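Long-range contacts in antigen MTB48, Mycobacterial protein (Mycobacterium smegmatis, PDB 4WJ1), which is EspB, a substrate of ESX-1 type VII secretion, seen here as its PE and PPE domains, and probably takes part in DNA conjugation, at least in the recipient strain: residues E6-E11 with E182-A187; A72-A77 with P111-I116. All coordinates share one frame; numbering follows the deposited sequence.

Contact 1. Residues E6-E11 with E182-A187; sequences EELQYE and EGWAGA
Gln9 and Ala185 form a single antiparallel hydrogen-bonded bridge, Gln9 N giving to Ala185 O at 3.1 Å and Ala185 N to Gln9 O at 2.8 Å, in two nearly straight bonds. The first donor stands 45° out of the plane of the Ala185 carbonyl, the second is tilted by 30°. Weaker CA-H...O contacts extend the pairing on both sides, from Gly186 CA to Glu6 O (3.4 Å) and from Tyr10 CA to Gly183 O (3.2 Å).

Trp184 has CG anti to its backbone N (chi1 -166°), and its indole edge passes beside the bridge: CD1 lies 3.1 Å from Gln9 O, near the ring plane. Leu8 comes to the same edge with CD1, which also touches Ala185 O at 3.5 Å. In this PE-PPE portion of EspB, the bridge ties the tail before helix 12-22 to the loop between the PPE-domain helices 154-178 and 187-230. Tyr81 of helix 40-96 joins them from the PE side, stacking on the Tyr10 ring and hydrogen-bonding Trp184 NE1. Gln9 and Ala185 bring their CB atoms to 4.1 Å, and the Gln9 chain then bends at chi2 and leads away. Glu11 sets a face of its carboxylate over Gly183 CA, OE1 being 3.8 Å from that carbon. Gly186, buried where its CA meets Glu6 O, occupies the N-cap position of helix 187-230.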
loop_
_atom_site.group_PDB
_atom_site.type_symbol
_atom_site.label_atom_id
_atom_site.label_comp_id
_atom_site.label_asym_id
_atom_site.label_seq_id
_atom_site.Cartn_x
_atom_site.Cartn_y
_atom_site.Cartn_z
ATOM N N GLU A 6 -25.917 23.764 15.383
ATOM C CA GLU A 6 -25.467 22.479 15.926
ATOM C C GLU A 6 -24.641 22.717 17.192
ATOM O O GLU A 6 -23.432 22.931 17.117
ATOM C CB GLU A 6 -24.637 21.686 14.893
ATOM C CG GLU A 6 -25.091 21.730 13.408
ATOM C CD GLU A 6 -26.584 21.987 13.196
ATOM O OE1 GLU A 6 -27.410 21.192 13.701
ATOM O OE2 GLU A 6 -26.925 22.984 12.510
ATOM N N GLU A 7 -25.301 22.690 18.346
ATOM C CA GLU A 7 -24.683 23.067 19.620
ATOM C C GLU A 7 -23.480 22.181 19.975
ATOM O O GLU A 7 -23.497 20.969 19.745
ATOM C CB GLU A 7 -25.722 23.002 20.751
ATOM C CG GLU A 7 -25.547 24.055 21.820
ATOM C CD GLU A 7 -25.869 25.456 21.306
ATOM O OE1 GLU A 7 -27.004 25.681 20.828
ATOM O OE2 GLU A 7 -24.986 26.334 21.375
ATOM N N LEU A 8 -22.446 22.797 20.544
ATOM C CA LEU A 8 -21.248 22.085 20.946
ATOM C C LEU A 8 -21.497 21.164 22.150
ATOM O O LEU A 8 -21.828 21.624 23.247
ATOM C CB LEU A 8 -20.128 23.077 21.262
ATOM C CG LEU A 8 -18.857 22.461 21.860
ATOM C CD1 LEU A 8 -18.293 21.343 20.973
ATOM C CD2 LEU A 8 -17.798 23.524 22.094
ATOM N N GLN A 9 -21.352 19.861 21.912
ATOM C CA GLN A 9 -21.383 18.836 22.956
ATOM C C GLN A 9 -20.103 18.033 22.863
ATOM O O GLN A 9 -19.624 17.748 21.758
ATOM C CB GLN A 9 -22.581 17.880 22.806
ATOM C CG GLN A 9 -23.926 18.525 22.623
ATOM C CD GLN A 9 -24.387 19.238 23.869
ATOM O OE1 GLN A 9 -24.194 18.746 24.986
ATOM N NE2 GLN A 9 -24.994 20.409 23.693
ATOM N N TYR A 10 -19.558 17.640 24.007
ATOM C CA TYR A 10 -18.400 16.746 24.015
ATOM C C TYR A 10 -18.392 15.908 25.264
ATOM O O TYR A 10 -18.837 16.349 26.311
ATOM C CB TYR A 10 -17.104 17.539 23.941
ATOM C CG TYR A 10 -17.147 18.726 24.861
ATOM C CD1 TYR A 10 -16.849 18.594 26.210
ATOM C CD2 TYR A 10 -17.518 19.975 24.386
ATOM C CE1 TYR A 10 -16.912 19.674 27.060
ATOM C CE2 TYR A 10 -17.578 21.068 25.227
ATOM C CZ TYR A 10 -17.278 20.913 26.560
ATOM O OH TYR A 10 -17.340 22.009 27.389
ATOM N N GLU A 11 -17.883 14.695 25.155
ATOM C CA GLU A 11 -17.539 13.937 26.339
ATOM C C GLU A 11 -16.061 13.650 26.244
ATOM O O GLU A 11 -15.613 12.972 25.314
ATOM C CB GLU A 11 -18.380 12.674 26.448
ATOM C CG GLU A 11 -19.772 12.974 26.993
ATOM C CD GLU A 11 -20.838 12.023 26.473
ATOM O OE1 GLU A 11 -20.479 10.905 26.040
ATOM O OE2 GLU A 11 -22.034 12.402 26.495
ATOM N N GLU A 182 -18.021 9.364 20.360
ATOM C CA GLU A 182 -19.298 9.387 21.056
ATOM C C GLU A 182 -19.501 10.692 21.824
ATOM O O GLU A 182 -18.562 11.238 22.405
ATOM C CB GLU A 182 -19.399 8.195 22.010
ATOM C CG GLU A 182 -19.318 6.823 21.325
ATOM C CD GLU A 182 -20.531 6.501 20.448
ATOM O OE1 GLU A 182 -21.593 7.146 20.603
ATOM O OE2 GLU A 182 -20.418 5.590 19.600
ATOM N N GLY A 183 -20.730 11.191 21.820
ATOM C CA GLY A 183 -21.068 12.398 22.558
ATOM C C GLY A 183 -20.409 13.674 22.062
ATOM O O GLY A 183 -20.433 14.702 22.740
ATOM N N TRP A 184 -19.811 13.624 20.881
ATOM C CA TRP A 184 -19.211 14.818 20.315
ATOM C C TRP A 184 -20.121 15.365 19.219
ATOM O O TRP A 184 -20.530 14.645 18.309
ATOM C CB TRP A 184 -17.817 14.517 19.774
ATOM C CG TRP A 184 -17.009 15.742 19.474
ATOM C CD1 TRP A 184 -17.279 17.029 19.869
ATOM C CD2 TRP A 184 -15.802 15.804 18.702
ATOM N NE1 TRP A 184 -16.306 17.885 19.392
ATOM C CE2 TRP A 184 -15.393 17.161 18.670
ATOM C CE3 TRP A 184 -15.032 14.854 18.033
ATOM C CZ2 TRP A 184 -14.239 17.580 18.002
ATOM C CZ3 TRP A 184 -13.887 15.271 17.372
ATOM C CH2 TRP A 184 -13.504 16.626 17.360
ATOM N N ALA A 185 -20.466 16.638 19.327
ATOM C CA ALA A 185 -21.328 17.262 18.338
ATOM C C ALA A 185 -20.911 18.700 18.129
ATOM O O ALA A 185 -20.292 19.318 18.998
ATOM C CB ALA A 185 -22.781 17.187 18.760
ATOM N N GLY A 186 -21.254 19.229 16.965
ATOM C CA GLY A 186 -20.979 20.615 16.663
ATOM C C GLY A 186 -20.069 20.675 15.465
ATOM O O GLY A 186 -19.792 19.657 14.840
ATOM N N ALA A 187 -19.603 21.876 15.156
ATOM C CA ALA A 187 -18.829 22.117 13.950
ATOM C C ALA A 187 -17.568 21.282 13.935
ATOM O O ALA A 187 -17.281 20.616 12.950
ATOM C CB ALA A 187 -18.482 23.594 13.826
#

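Contact 2. Residues A72-A77 with P111-I116; sequences AAIRAA and PDMSGI
Met113, a selenomethionine, and Ile116 lie against the small side chains of Ala72 and Ala73 on helix 40-96, while Pro111 meets Ala77 one turn further along. The Ile116 side chain can be followed outward. Its CB points at the helix and divides into two branches: CG2 lies 4.0 Å from Ala72 CB, whereas CG1 is closer to the same methyl, at 3.6 Å. Beyond CG1 the chain is extended (chi2 179°), which carries CD1 over the helix backbone to 3.4 Å from Ala73 N and also close to Ala73 CA and CB.

Met113 comes from the loop with its chain bent at chi2 (-74°), which rests SE 3.8 Å from Ala73 CB. Its CE lies 4.0 Å from Ala73 O. Ala76 CB faces the loop backbone and meets Asp112 O. Pro111 lays the CB-CG edge of its ring along Ala77, with CB 4.0 Å from Ala77 CA.

A type I beta turn from Met113 to Ile116, closed by the Ile116 N to Met113 O bond, returns the chain so that both residues reach the helix. Just before it, Asp112 OD1 accepts from Ser114 N, forming an Asx turn, and from Ser114 OG at 2.9 Å, both donors arriving from one face of the carboxylate. Ile291 of the C-terminal stretch touches Pro111. No hydrogen bond crosses between 72-77 and 111-116: the segment following the PE-domain helix is held here mainly by apolar fit against an alanine-rich face, and its polar bonds serve to shape the turn.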
loop_
_atom_site.group_PDB
_atom_site.type_symbol
_atom_site.label_atom_id
_atom_site.label_comp_id
_atom_site.label_asym_id
_atom_site.label_seq_id
_atom_site.Cartn_x
_atom_site.Cartn_y
_atom_site.Cartn_z
ATOM N N ALA A 72 -4.093 13.785 17.289
ATOM C CA ALA A 72 -3.543 14.941 17.956
ATOM C C ALA A 72 -4.538 16.098 17.891
ATOM O O ALA A 72 -4.687 16.854 18.849
ATOM C CB ALA A 72 -2.214 15.327 17.331
ATOM N N ALA A 73 -5.222 16.212 16.761
ATOM C CA ALA A 73 -6.218 17.253 16.562
ATOM C C ALA A 73 -7.360 17.046 17.541
ATOM O O ALA A 73 -7.845 17.994 18.155
ATOM C CB ALA A 73 -6.715 17.238 15.142
ATOM N N ILE A 74 -7.764 15.790 17.702
ATOM C CA ILE A 74 -8.816 15.442 18.643
ATOM C C ILE A 74 -8.381 15.804 20.055
ATOM O O ILE A 74 -9.138 16.410 20.808
ATOM C CB ILE A 74 -9.174 13.952 18.547
ATOM C CG1 ILE A 74 -10.036 13.706 17.309
ATOM C CG2 ILE A 74 -9.924 13.490 19.759
ATOM C CD1 ILE A 74 -10.133 12.229 16.914
ATOM N N ARG A 75 -7.140 15.476 20.406
ATOM C CA ARG A 75 -6.646 15.824 21.732
ATOM C C ARG A 75 -6.510 17.328 21.929
ATOM O O ARG A 75 -6.621 17.817 23.054
ATOM C CB ARG A 75 -5.311 15.149 21.998
ATOM C CG ARG A 75 -5.437 13.638 21.996
ATOM C CD ARG A 75 -4.372 12.984 22.807
ATOM N NE ARG A 75 -4.695 11.580 22.960
ATOM C CZ ARG A 75 -4.199 10.617 22.194
ATOM N NH1 ARG A 75 -3.332 10.908 21.228
ATOM N NH2 ARG A 75 -4.569 9.365 22.404
ATOM N N ALA A 76 -6.270 18.066 20.852
ATOM C CA ALA A 76 -6.147 19.516 20.977
ATOM C C ALA A 76 -7.535 20.088 21.260
ATOM O O ALA A 76 -7.709 20.952 22.114
ATOM C CB ALA A 76 -5.541 20.118 19.734
ATOM N N ALA A 77 -8.528 19.568 20.550
ATOM C CA ALA A 77 -9.916 19.903 20.812
ATOM C C ALA A 77 -10.271 19.621 22.268
ATOM O O ALA A 77 -10.777 20.489 22.972
ATOM C CB ALA A 77 -10.831 19.123 19.882
ATOM N N PRO A 111 -9.312 25.428 18.662
ATOM C CA PRO A 111 -8.288 24.506 19.171
ATOM C C PRO A 111 -6.909 24.719 18.550
ATOM O O PRO A 111 -6.795 24.940 17.345
ATOM C CB PRO A 111 -8.847 23.134 18.796
ATOM C CG PRO A 111 -10.313 23.323 18.851
ATOM C CD PRO A 111 -10.583 24.733 18.389
ATOM N N ASP A 112 -5.876 24.663 19.381
ATOM C CA ASP A 112 -4.516 24.948 18.943
ATOM C C ASP A 112 -3.887 23.737 18.255
ATOM O O ASP A 112 -3.618 22.726 18.895
ATOM C CB ASP A 112 -3.670 25.380 20.141
ATOM C CG ASP A 112 -2.292 25.850 19.745
ATOM O OD1 ASP A 112 -2.097 26.226 18.568
ATOM O OD2 ASP A 112 -1.409 25.864 20.630
HETATM N N MSE A 113 -3.658 23.854 16.950
HETATM C CA MSE A 113 -3.093 22.768 16.146
HETATM C C MSE A 113 -1.580 22.873 15.992
HETATM O O MSE A 113 -0.950 22.016 15.368
HETATM C CB MSE A 113 -3.735 22.759 14.754
HETATM C CG MSE A 113 -5.258 22.705 14.775
HETATM SE SE MSE A 113 -5.886 20.918 15.268
HETATM C CE MSE A 113 -7.581 21.375 16.078
ATOM N N SER A 114 -1.003 23.921 16.564
ATOM C CA SER A 114 0.337 24.355 16.186
ATOM C C SER A 114 1.451 23.357 16.498
ATOM O O SER A 114 2.514 23.420 15.873
ATOM C CB SER A 114 0.661 25.692 16.852
ATOM O OG SER A 114 0.723 25.537 18.252
ATOM N N GLY A 115 1.223 22.443 17.440
ATOM C CA GLY A 115 2.246 21.462 17.787
ATOM C C GLY A 115 2.075 20.100 17.138
ATOM O O GLY A 115 2.879 19.193 17.345
ATOM N N ILE A 116 1.018 19.955 16.350
ATOM C CA ILE A 116 0.719 18.712 15.649
ATOM C C ILE A 116 1.668 18.497 14.474
ATOM O O ILE A 116 1.862 19.401 13.661
ATOM C CB ILE A 116 -0.737 18.732 15.155
ATOM C CG1 ILE A 116 -1.676 18.737 16.350
ATOM C CG2 ILE A 116 -1.034 17.566 14.271
ATOM C CD1 ILE A 116 -3.112 18.787 15.969
#

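Overall arrangement
Contact 1 and contact 2 lie on the same side of the chain's centre, with their own centres about 17 Å apart, and contact 2 is nested within the loop that contact 1 closes. They meet through Trp184, whose CZ3 is 4.2 Å from Ile74 CG1 and whose CZ2 is 4.2 Å from Ala77 CB. The indole thus links the backbone bridge of 6-11 with 182-187 to helix 40-96, against which 111-116 packs. Leu289 touches Trp184, Ala77 and Met113, so the C-terminal stretch borders both contacts. Together they join the N-terminal tail, the PE helix, the segment after it and a PPE interhelical loop.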